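Local structure of biliverdin reductase (Synechocystis sp., 5B3T) at residues Ala94-Lys99 / Gln118-Glu123; Arg207-Pro212 / Gly241-Gln246; Thr21-Gln26 / Gly281-Leu286. The protein probably reduces biliverdin, a product of heme breakdown, to bilirubin, taking the hydride from a nicotinamide nucleotide. All coordinates share one frame; numbering follows the deposited sequence.

Contact 1 of 3, residues Ala94-Lys99 / Gln118-Glu123; sequences ALQAGK and QQLARE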
loop_
_atom_site.group_PDB
_atom_site.type_symbol
_atom_site.label_atom_id
_atom_site.label_comp_id
_atom_site.label_asym_id
_atom_site.label_seq_id
_atom_site.Cartn_x
_atom_site.Cartn_y
_atom_site.Cartn_z
ATOM N N ALA A 94 -7.770 -17.263 1.427
ATOM C CA ALA A 94 -7.767 -17.453 -0.020
ATOM C C ALA A 94 -6.720 -18.475 -0.445
ATOM O O ALA A 94 -6.979 -19.306 -1.324
ATOM C CB ALA A 94 -7.528 -16.117 -0.723
ATOM N N LEU A 95 -5.529 -18.425 0.159
ATOM C CA LEU A 95 -4.500 -19.409 -0.165
ATOM C C LEU A 95 -4.924 -20.808 0.258
ATOM O O LEU A 95 -4.694 -21.782 -0.468
ATOM C CB LEU A 95 -3.177 -19.029 0.500
ATOM C CG LEU A 95 -2.445 -17.812 -0.066
ATOM C CD1 LEU A 95 -1.267 -17.430 0.821
ATOM C CD2 LEU A 95 -1.986 -18.090 -1.488
ATOM N N GLN A 96 -5.547 -20.925 1.431
ATOM C CA GLN A 96 -6.017 -22.227 1.890
ATOM C C GLN A 96 -7.084 -22.800 0.965
ATOM O O GLN A 96 -7.187 -24.024 0.821
ATOM C CB GLN A 96 -6.543 -22.106 3.318
ATOM C CG GLN A 96 -5.457 -21.876 4.363
ATOM C CD GLN A 96 -4.648 -23.129 4.662
ATOM O OE1 GLN A 96 -4.808 -24.161 4.009
ATOM N NE2 GLN A 96 -3.812 -23.056 5.690
ATOM N N ALA A 97 -7.873 -21.939 0.326
ATOM C CA ALA A 97 -8.865 -22.370 -0.650
ATOM C C ALA A 97 -8.272 -22.590 -2.037
ATOM O O ALA A 97 -9.028 -22.814 -2.990
ATOM C CB ALA A 97 -10.004 -21.350 -0.725
ATOM N N GLY A 98 -6.950 -22.527 -2.173
ATOM C CA GLY A 98 -6.313 -22.783 -3.450
ATOM C C GLY A 98 -6.455 -21.671 -4.464
ATOM O O GLY A 98 -6.530 -21.946 -5.666
ATOM N N LYS A 99 -6.499 -20.422 -4.017
ATOM C CA LYS A 99 -6.585 -19.281 -4.916
ATOM C C LYS A 99 -5.238 -18.578 -5.013
ATOM O O LYS A 99 -4.450 -18.574 -4.064
ATOM C CB LYS A 99 -7.641 -18.276 -4.443
ATOM C CG LYS A 99 -9.011 -18.864 -4.163
ATOM C CD LYS A 99 -9.530 -19.648 -5.349
ATOM C CE LYS A 99 -10.960 -20.101 -5.100
ATOM N NZ LYS A 99 -11.413 -21.115 -6.092
ATOM N N GLN A 118 3.799 -16.286 3.093
ATOM C CA GLN A 118 4.767 -16.611 2.051
ATOM C C GLN A 118 5.003 -18.116 1.976
ATOM O O GLN A 118 5.010 -18.703 0.888
ATOM C CB GLN A 118 6.075 -15.867 2.321
ATOM C CG GLN A 118 7.210 -16.191 1.370
ATOM C CD GLN A 118 8.530 -15.618 1.845
ATOM O OE1 GLN A 118 8.855 -15.684 3.032
ATOM N NE2 GLN A 118 9.294 -15.043 0.925
ATOM N N GLN A 119 5.194 -18.755 3.131
ATOM C CA GLN A 119 5.390 -20.201 3.163
ATOM C C GLN A 119 4.150 -20.941 2.676
ATOM O O GLN A 119 4.254 -21.922 1.931
ATOM C CB GLN A 119 5.759 -20.642 4.580
ATOM C CG GLN A 119 5.989 -22.139 4.742
ATOM C CD GLN A 119 7.047 -22.678 3.803
ATOM O OE1 GLN A 119 6.824 -23.660 3.096
ATOM N NE2 GLN A 119 8.210 -22.039 3.794
ATOM N N LEU A 120 2.964 -20.480 3.085
ATOM C CA LEU A 120 1.728 -21.149 2.691
ATOM C C LEU A 120 1.521 -21.091 1.182
ATOM O O LEU A 120 1.116 -22.084 0.565
ATOM C CB LEU A 120 0.540 -20.524 3.423
ATOM C CG LEU A 120 -0.847 -21.022 3.012
ATOM C CD1 LEU A 120 -1.002 -22.507 3.311
ATOM C CD2 LEU A 120 -1.937 -20.215 3.700
ATOM N N ALA A 121 1.792 -19.937 0.572
ATOM C CA ALA A 121 1.648 -19.820 -0.875
ATOM C C ALA A 121 2.620 -20.742 -1.601
ATOM O O ALA A 121 2.263 -21.354 -2.615
ATOM C CB ALA A 121 1.852 -18.370 -1.310
ATOM N N ARG A 122 3.851 -20.855 -1.095
ATOM C CA ARG A 122 4.801 -21.805 -1.664
ATOM C C ARG A 122 4.281 -23.231 -1.539
ATOM O O ARG A 122 4.286 -23.994 -2.511
ATOM C CB ARG A 122 6.161 -21.684 -0.973
ATOM C CG ARG A 122 6.916 -20.387 -1.214
ATOM C CD ARG A 122 8.409 -20.620 -1.021
ATOM N NE ARG A 122 9.122 -19.440 -0.540
ATOM C CZ ARG A 122 9.462 -19.245 0.731
ATOM N NH1 ARG A 122 9.146 -20.150 1.648
ATOM N NH2 ARG A 122 10.117 -18.149 1.086
ATOM N N GLU A 123 3.827 -23.605 -0.339
ATOM C CA GLU A 123 3.370 -24.970 -0.108
ATOM C C GLU A 123 2.173 -25.322 -0.982
ATOM O O GLU A 123 2.026 -26.479 -1.392
ATOM C CB GLU A 123 3.034 -25.164 1.372
ATOM C CG GLU A 123 4.256 -25.440 2.239
ATOM C CD GLU A 123 3.988 -25.260 3.723
ATOM O OE1 GLU A 123 2.857 -24.876 4.086
ATOM O OE2 GLU A 123 4.912 -25.506 4.528
#

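Contact 2 of 3, residues Arg207-Pro212 / Gly241-Gln246; sequences RFWDQP and GEVFHQ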
loop_
_atom_site.group_PDB
_atom_site.type_symbol
_atom_site.label_atom_id
_atom_site.label_comp_id
_atom_site.label_asym_id
_atom_site.label_seq_id
_atom_site.Cartn_x
_atom_site.Cartn_y
_atom_site.Cartn_z
ATOM N N ARG A 207 0.428 9.558 18.948
ATOM C CA ARG A 207 -0.535 10.232 19.807
ATOM C C ARG A 207 -1.918 10.149 19.178
ATOM O O ARG A 207 -2.072 10.389 17.976
ATOM C CB ARG A 207 -0.141 11.697 20.034
ATOM C CG ARG A 207 -1.175 12.490 20.816
ATOM C CD ARG A 207 -0.711 13.902 21.136
ATOM N NE ARG A 207 -1.706 14.606 21.942
ATOM C CZ ARG A 207 -1.557 15.839 22.417
ATOM N NH1 ARG A 207 -0.448 16.521 22.167
ATOM N NH2 ARG A 207 -2.520 16.390 23.142
ATOM N N PHE A 208 -2.918 9.813 19.990
ATOM C CA PHE A 208 -4.299 9.733 19.542
ATOM C C PHE A 208 -5.176 10.707 20.318
ATOM O O PHE A 208 -4.935 10.986 21.498
ATOM C CB PHE A 208 -4.864 8.315 19.703
ATOM C CG PHE A 208 -4.269 7.310 18.761
ATOM C CD1 PHE A 208 -4.761 7.175 17.473
ATOM C CD2 PHE A 208 -3.231 6.486 19.166
ATOM C CE1 PHE A 208 -4.223 6.244 16.599
ATOM C CE2 PHE A 208 -2.687 5.550 18.298
ATOM C CZ PHE A 208 -3.184 5.430 17.012
ATOM N N TRP A 209 -6.193 11.226 19.634
ATOM C CA TRP A 209 -7.305 11.944 20.248
ATOM C C TRP A 209 -8.530 11.048 20.111
ATOM O O TRP A 209 -9.041 10.859 19.002
ATOM C CB TRP A 209 -7.548 13.295 19.574
ATOM C CG TRP A 209 -6.519 14.363 19.824
ATOM C CD1 TRP A 209 -6.647 15.446 20.647
ATOM C CD2 TRP A 209 -5.223 14.473 19.218
ATOM N NE1 TRP A 209 -5.508 16.213 20.602
ATOM C CE2 TRP A 209 -4.618 15.639 19.733
ATOM C CE3 TRP A 209 -4.511 13.695 18.300
ATOM C CZ2 TRP A 209 -3.338 16.044 19.358
ATOM C CZ3 TRP A 209 -3.240 14.100 17.929
ATOM C CH2 TRP A 209 -2.667 15.263 18.458
ATOM N N ASP A 210 -8.998 10.492 21.223
ATOM C CA ASP A 210 -10.095 9.537 21.167
ATOM C C ASP A 210 -11.434 10.233 20.958
ATOM O O ASP A 210 -11.637 11.380 21.366
ATOM C CB ASP A 210 -10.154 8.701 22.446
ATOM C CG ASP A 210 -9.136 7.580 22.459
ATOM O OD1 ASP A 210 -8.520 7.318 21.405
ATOM O OD2 ASP A 210 -8.957 6.956 23.527
ATOM N N GLN A 211 -12.349 9.522 20.310
ATOM C CA GLN A 211 -13.749 9.912 20.264
ATOM C C GLN A 211 -14.418 9.523 21.578
ATOM O O GLN A 211 -13.825 8.825 22.404
ATOM C CB GLN A 211 -14.433 9.247 19.069
ATOM C CG GLN A 211 -14.003 9.759 17.703
ATOM C CD GLN A 211 -14.663 11.081 17.332
ATOM O OE1 GLN A 211 -15.135 11.814 18.198
ATOM N NE2 GLN A 211 -14.699 11.385 16.037
ATOM N N PRO A 212 -15.648 9.994 21.828
ATOM C CA PRO A 212 -16.380 9.508 23.012
ATOM C C PRO A 212 -16.460 7.993 23.075
ATOM O O PRO A 212 -16.294 7.408 24.152
ATOM C CB PRO A 212 -17.759 10.158 22.852
ATOM C CG PRO A 212 -17.479 11.423 22.118
ATOM C CD PRO A 212 -16.360 11.099 21.161
ATOM N N GLY A 241 -7.219 14.117 11.079
ATOM C CA GLY A 241 -8.266 14.299 12.063
ATOM C C GLY A 241 -8.635 15.736 12.362
ATOM O O GLY A 241 -8.288 16.655 11.614
ATOM N N GLU A 242 -9.328 15.934 13.484
ATOM C CA GLU A 242 -10.009 17.192 13.758
ATOM C C GLU A 242 -9.077 18.302 14.235
ATOM O O GLU A 242 -9.463 19.474 14.175
ATOM C CB GLU A 242 -11.115 16.961 14.795
ATOM C CG GLU A 242 -12.299 16.165 14.254
ATOM C CD GLU A 242 -13.304 15.785 15.327
ATOM O OE1 GLU A 242 -13.148 16.230 16.485
ATOM O OE2 GLU A 242 -14.255 15.040 15.009
ATOM N N VAL A 243 -7.863 17.975 14.690
ATOM C CA VAL A 243 -6.986 18.984 15.281
ATOM C C VAL A 243 -6.059 19.647 14.270
ATOM O O VAL A 243 -5.348 20.595 14.630
ATOM C CB VAL A 243 -6.129 18.388 16.419
ATOM C CG1 VAL A 243 -7.019 17.776 17.487
ATOM C CG2 VAL A 243 -5.150 17.359 15.867
ATOM N N PHE A 244 -6.043 19.188 13.022
ATOM C CA PHE A 244 -5.096 19.672 12.024
ATOM C C PHE A 244 -5.758 20.738 11.162
ATOM O O PHE A 244 -6.744 20.461 10.472
ATOM C CB PHE A 244 -4.586 18.518 11.161
ATOM C CG PHE A 244 -3.764 17.518 11.919
ATOM C CD1 PHE A 244 -2.420 17.749 12.159
ATOM C CD2 PHE A 244 -4.334 16.351 12.399
ATOM C CE1 PHE A 244 -1.657 16.833 12.859
ATOM C CE2 PHE A 244 -3.577 15.430 13.102
ATOM C CZ PHE A 244 -2.235 15.673 13.332
ATOM N N HIS A 245 -5.206 21.950 11.193
ATOM C CA HIS A 245 -5.754 23.069 10.439
ATOM C C HIS A 245 -4.978 23.384 9.168
ATOM O O HIS A 245 -5.405 24.258 8.406
ATOM C CB HIS A 245 -5.821 24.321 11.323
ATOM C CG HIS A 245 -6.966 24.314 12.287
ATOM N ND1 HIS A 245 -6.907 23.680 13.510
ATOM C CD2 HIS A 245 -8.208 24.846 12.198
ATOM C CE1 HIS A 245 -8.061 23.831 14.136
ATOM N NE2 HIS A 245 -8.866 24.536 13.362
ATOM N N GLN A 246 -3.861 22.706 8.913
ATOM C CA GLN A 246 -3.112 22.878 7.673
ATOM C C GLN A 246 -2.709 21.512 7.142
ATOM O O GLN A 246 -2.038 20.745 7.841
ATOM C CB GLN A 246 -1.871 23.753 7.875
ATOM C CG GLN A 246 -1.209 24.167 6.563
ATOM C CD GLN A 246 0.256 24.517 6.725
ATOM O OE1 GLN A 246 0.995 23.828 7.430
ATOM N NE2 GLN A 246 0.687 25.588 6.070
#

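Contact 3 of 3, residues Thr21-Gln26 / Gly281-Leu286; sequences TGYAAQ and GSRRGL. With PO4 (phosphate ion), chain C.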
loop_
_atom_site.group_PDB
_atom_site.type_symbol
_atom_site.label_atom_id
_atom_site.label_comp_id
_atom_site.label_asym_id
_atom_site.label_seq_id
_atom_site.Cartn_x
_atom_site.Cartn_y
_atom_site.Cartn_z
ATOM N N THR A 21 -13.568 -2.224 -2.872
ATOM C CA THR A 21 -14.236 -1.403 -3.873
ATOM C C THR A 21 -13.583 -0.036 -4.040
ATOM O O THR A 21 -14.130 0.807 -4.762
ATOM C CB THR A 21 -15.719 -1.217 -3.519
ATOM O OG1 THR A 21 -15.830 -0.682 -2.195
ATOM C CG2 THR A 21 -16.466 -2.541 -3.585
ATOM N N GLY A 22 -12.442 0.213 -3.402
ATOM C CA GLY A 22 -11.777 1.498 -3.482
ATOM C C GLY A 22 -10.956 1.661 -4.746
ATOM O O GLY A 22 -11.181 1.000 -5.763
ATOM N N TYR A 23 -9.969 2.557 -4.665
ATOM C CA TYR A 23 -9.211 2.946 -5.853
ATOM C C TYR A 23 -8.447 1.766 -6.442
ATOM O O TYR A 23 -8.498 1.524 -7.654
ATOM C CB TYR A 23 -8.252 4.089 -5.511
ATOM C CG TYR A 23 -7.429 4.562 -6.690
ATOM C CD1 TYR A 23 -6.216 3.961 -7.003
ATOM C CD2 TYR A 23 -7.870 5.605 -7.492
ATOM C CE1 TYR A 23 -5.467 4.386 -8.079
ATOM C CE2 TYR A 23 -7.126 6.038 -8.572
ATOM C CZ TYR A 23 -5.925 5.423 -8.861
ATOM O OH TYR A 23 -5.177 5.848 -9.934
ATOM N N ALA A 24 -7.714 1.031 -5.602
ATOM C CA ALA A 24 -6.925 -0.088 -6.107
ATOM C C ALA A 24 -7.821 -1.155 -6.723
ATOM O O ALA A 24 -7.494 -1.718 -7.774
ATOM C CB ALA A 24 -6.072 -0.680 -4.984
ATOM N N ALA A 25 -8.961 -1.438 -6.089
ATOM C CA ALA A 25 -9.888 -2.423 -6.632
ATOM C C ALA A 25 -10.441 -1.976 -7.980
ATOM O O ALA A 25 -10.592 -2.791 -8.897
ATOM C CB ALA A 25 -11.025 -2.670 -5.642
ATOM N N GLN A 26 -10.747 -0.685 -8.118
ATOM C CA GLN A 26 -11.314 -0.188 -9.367
ATOM C C GLN A 26 -10.299 -0.259 -10.502
ATOM O O GLN A 26 -10.631 -0.680 -11.616
ATOM C CB GLN A 26 -11.823 1.243 -9.175
ATOM C CG GLN A 26 -13.040 1.340 -8.268
ATOM C CD GLN A 26 -13.377 2.767 -7.876
ATOM O OE1 GLN A 26 -13.194 3.699 -8.659
ATOM N NE2 GLN A 26 -13.871 2.944 -6.655
ATOM N N GLY A 281 4.257 9.977 -13.611
ATOM C CA GLY A 281 3.307 9.163 -14.336
ATOM C C GLY A 281 2.088 8.798 -13.509
ATOM O O GLY A 281 2.040 8.984 -12.293
ATOM N N SER A 282 1.089 8.255 -14.199
ATOM C CA SER A 282 -0.184 7.926 -13.578
ATOM C C SER A 282 -0.096 6.615 -12.804
ATOM O O SER A 282 0.639 5.693 -13.173
ATOM C CB SER A 282 -1.284 7.819 -14.635
ATOM O OG SER A 282 -1.090 6.677 -15.450
ATOM N N ARG A 283 -0.859 6.543 -11.711
ATOM C CA ARG A 283 -1.016 5.277 -11.005
ATOM C C ARG A 283 -1.790 4.272 -11.847
ATOM O O ARG A 283 -1.570 3.061 -11.725
ATOM C CB ARG A 283 -1.723 5.503 -9.670
ATOM C CG ARG A 283 -0.915 6.300 -8.658
ATOM C CD ARG A 283 -1.791 6.702 -7.489
ATOM N NE ARG A 283 -2.914 7.521 -7.932
ATOM C CZ ARG A 283 -3.945 7.855 -7.164
ATOM N NH1 ARG A 283 -4.002 7.436 -5.908
ATOM N NH2 ARG A 283 -4.922 8.606 -7.655
ATOM N N ARG A 284 -2.696 4.759 -12.700
ATOM C CA ARG A 284 -3.433 3.879 -13.600
ATOM C C ARG A 284 -2.484 3.080 -14.482
ATOM O O ARG A 284 -2.645 1.866 -14.648
ATOM C CB ARG A 284 -4.391 4.702 -14.457
ATOM C CG ARG A 284 -5.065 3.921 -15.572
ATOM C CD ARG A 284 -5.533 4.871 -16.662
ATOM N NE ARG A 284 -6.281 5.990 -16.098
ATOM C CZ ARG A 284 -7.592 5.979 -15.884
ATOM N NH1 ARG A 284 -8.308 4.909 -16.198
ATOM N NH2 ARG A 284 -8.188 7.042 -15.358
ATOM N N GLY A 285 -1.486 3.749 -15.061
ATOM C CA GLY A 285 -0.525 3.043 -15.891
ATOM C C GLY A 285 0.269 2.015 -15.111
ATOM O O GLY A 285 0.542 0.920 -15.610
ATOM N N LEU A 286 0.642 2.346 -13.872
ATOM C CA LEU A 286 1.417 1.412 -13.060
ATOM C C LEU A 286 0.575 0.219 -12.628
ATOM O O LEU A 286 1.072 -0.912 -12.582
ATOM C CB LEU A 286 2.001 2.129 -11.842
ATOM C CG LEU A 286 3.073 3.180 -12.134
ATOM C CD1 LEU A 286 3.296 4.069 -10.920
ATOM C CD2 LEU A 286 4.374 2.512 -12.560
HETATM P P PO4 C . -3.961 8.627 -11.379
HETATM O O1 PO4 C . -4.071 10.030 -11.917
HETATM O O2 PO4 C . -3.939 7.634 -12.515
HETATM O O3 PO4 C . -2.684 8.499 -10.587
HETATM O O4 PO4 C . -5.149 8.342 -10.491
#

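Contact 1 of 3, residues Ala94-Lys99 / Gln118-Glu123
L95 of helix 87-96 packs against L120 and A121 of helix 111-124, and these three residues make the tight part of the contact. L120 CD2 comes to 3.6 Å from L95 CB, so one branch of L120 rests on the root of the other leucine. L120 CG is anti to the backbone N (chi1 174°), which carries the branched end out toward L95. The fork of L95 goes deeper. Its CD1 and CD2 each lie 3.9 Å from A121 CB, so the two methyls share the single methyl of the alanine. The short side chain of A121 lets L95 CD2 come to 4.1 Å from A121 CA. No hydrogen bond crosses here; the fit is apolar.

Both helices are beta-alpha-beta connections of the Rossmann fold: helix 87-96 leads from strand 77-80 to strand 100-104, and helix 111-124 from there to strand 128-131. L95 also touches V101 of strand 100-104, so it packs on the sheet as well as on the neighbouring helix. Helix 87-96 ends after Q96 in a Schellman motif. G98, with positive phi, is its C-prime residue; K99 N binds A94 O at 3.0 Å and G98 N binds L95 O at 2.9 Å. L95 O and G98 O also accept from the amines of K124 and K126, which is consistent with the partial negative charge of a helix end.

The solvent side is looser. Q96 is exposed and meets L120 only by van der Waals contact. Its chain bends at chi2 (-75°) and crosses L120 at about a right angle, with Q96 NE2 3.7 Å from L120 CD1.

Contact 2 of 3, residues Arg207-Pro212 / Gly241-Gln246
E242 and V243, in the loop after strand 233-241, face W209, near the end of edge strand 199-210, and Q211 just beyond it. G241 starts a type I beta turn that runs to F244. Its backbone angles suit glycine alone, because a CB would jam against the preceding carbonyl O. G241 still makes backbone hydrogen bonds with M162 of strand 153-163 and with Q164 just after it, so the turn is anchored in the sheet.

E242 comes next. Its chain is extended beyond CG (chi2 173°) and brings the carboxylate across Q211 at about a right angle. E242 OE2 lies 3.8 Å from Q211 NE2, and the amide and carboxylate planes stand 82° apart. The strong partners of this carboxylate are elsewhere: OE1 forms a salt bridge with R218, and OE2 accepts from A167 N.

V243 makes the main contact. Its CG1 sits over the face of W209, 3.8 Å from the centroid of the five-membered ring and 10° off the ring normal, a CH-pi contact. V243 CG2 is turned to the six-membered part, 4.1 Å from W209 CZ2. On the opposite face of the indole, toward its rim, R207 NE lies 3.3 Å above the plane.

Strand 217-228 lies between strands 199-210 and 233-241 in the mixed sheet, so this contact spans the strand between them. No hydrogen bond joins the two segments directly. The chemistry implies that dispersion and CH-pi contact hold the loop to the indole, while R218 of the middle strand probably balances the charge of E242.

Contact 3 of 3, residues Thr21-Gln26 / Gly281-Leu286
Y23 and R283 meet as the first residues of helices 23-34 and 283-300, directly after the N-cap positions G22 and S282. The second start is capped by a side chain: S282 OG accepts from G285 N at 3.0 Å. The first is tied by Q26, whose NE2 bonds T21 O at 2.9 Å.

Between the helices, the guanidinium of R283 lies flat on the ring of Y23. The centres of the two groups are 4.0 Å apart and the planes are 20° apart, a stacked cation-pi pair. With CG anti to the backbone N (chi1 -180°), the ring of Y23 reaches over to R283. R283 bends at chi3 (-60°), which folds its guanidinium back beside the phosphate ion.

That phosphate, probably from the crystallisation liquor, joins both sides. Y23 OH donates to PO4 O4 at 2.6 Å, and R283 NH2 reaches the same oxygen at 2.9 Å. R283 NE gives a nearly straight bond to PO4 O3 (2.8 Å), while its backbone N donates to O3 as well. R284 N binds PO4 O2 at 3.1 Å. The backbone N-H groups of R283 and R284, in the first turn of a helix, would probably favour such an anion. Each partner has a further bond: R283 NH1 donates to E134 O, and Y23 OH accepts from R27 NE. Replacing R283 with an alanine would probably leave the phosphate without its guanidinium grip and one face of the Y23 ring without its cation.

T21, Y23 and A24 bind NADP(+), which is absent here. G22 and A25 fit a GxGxxA pattern, consistent with the strand-turn-helix of a Rossmann dinucleotide site, here met by the start of helix 283-300, which comes late in the chain and packs against the Rossmann part.

In the fold
Contact 1 joins two helices of the N-terminal Rossmann domain, beside its five-stranded parallel sheet. Contact 2 lies in the C-terminal domain, at one end of its eight-stranded mixed sheet. Their centres are about 40 Å apart, on opposite sides of the chain's centre. Along the chain contact 1 closes before contact 2 opens. Contact 3 encloses both in sequence, pairing the starts of helices 23-34 and 283-300. Its centre is about 25 Å from that of contact 1 and 29 Å from that of contact 2. Contacts 1 and 2 are packing within the Rossmann part and the mixed sheet, while contact 3 brings a late helix back onto the start of the Rossmann fold, at nucleotide-site residues.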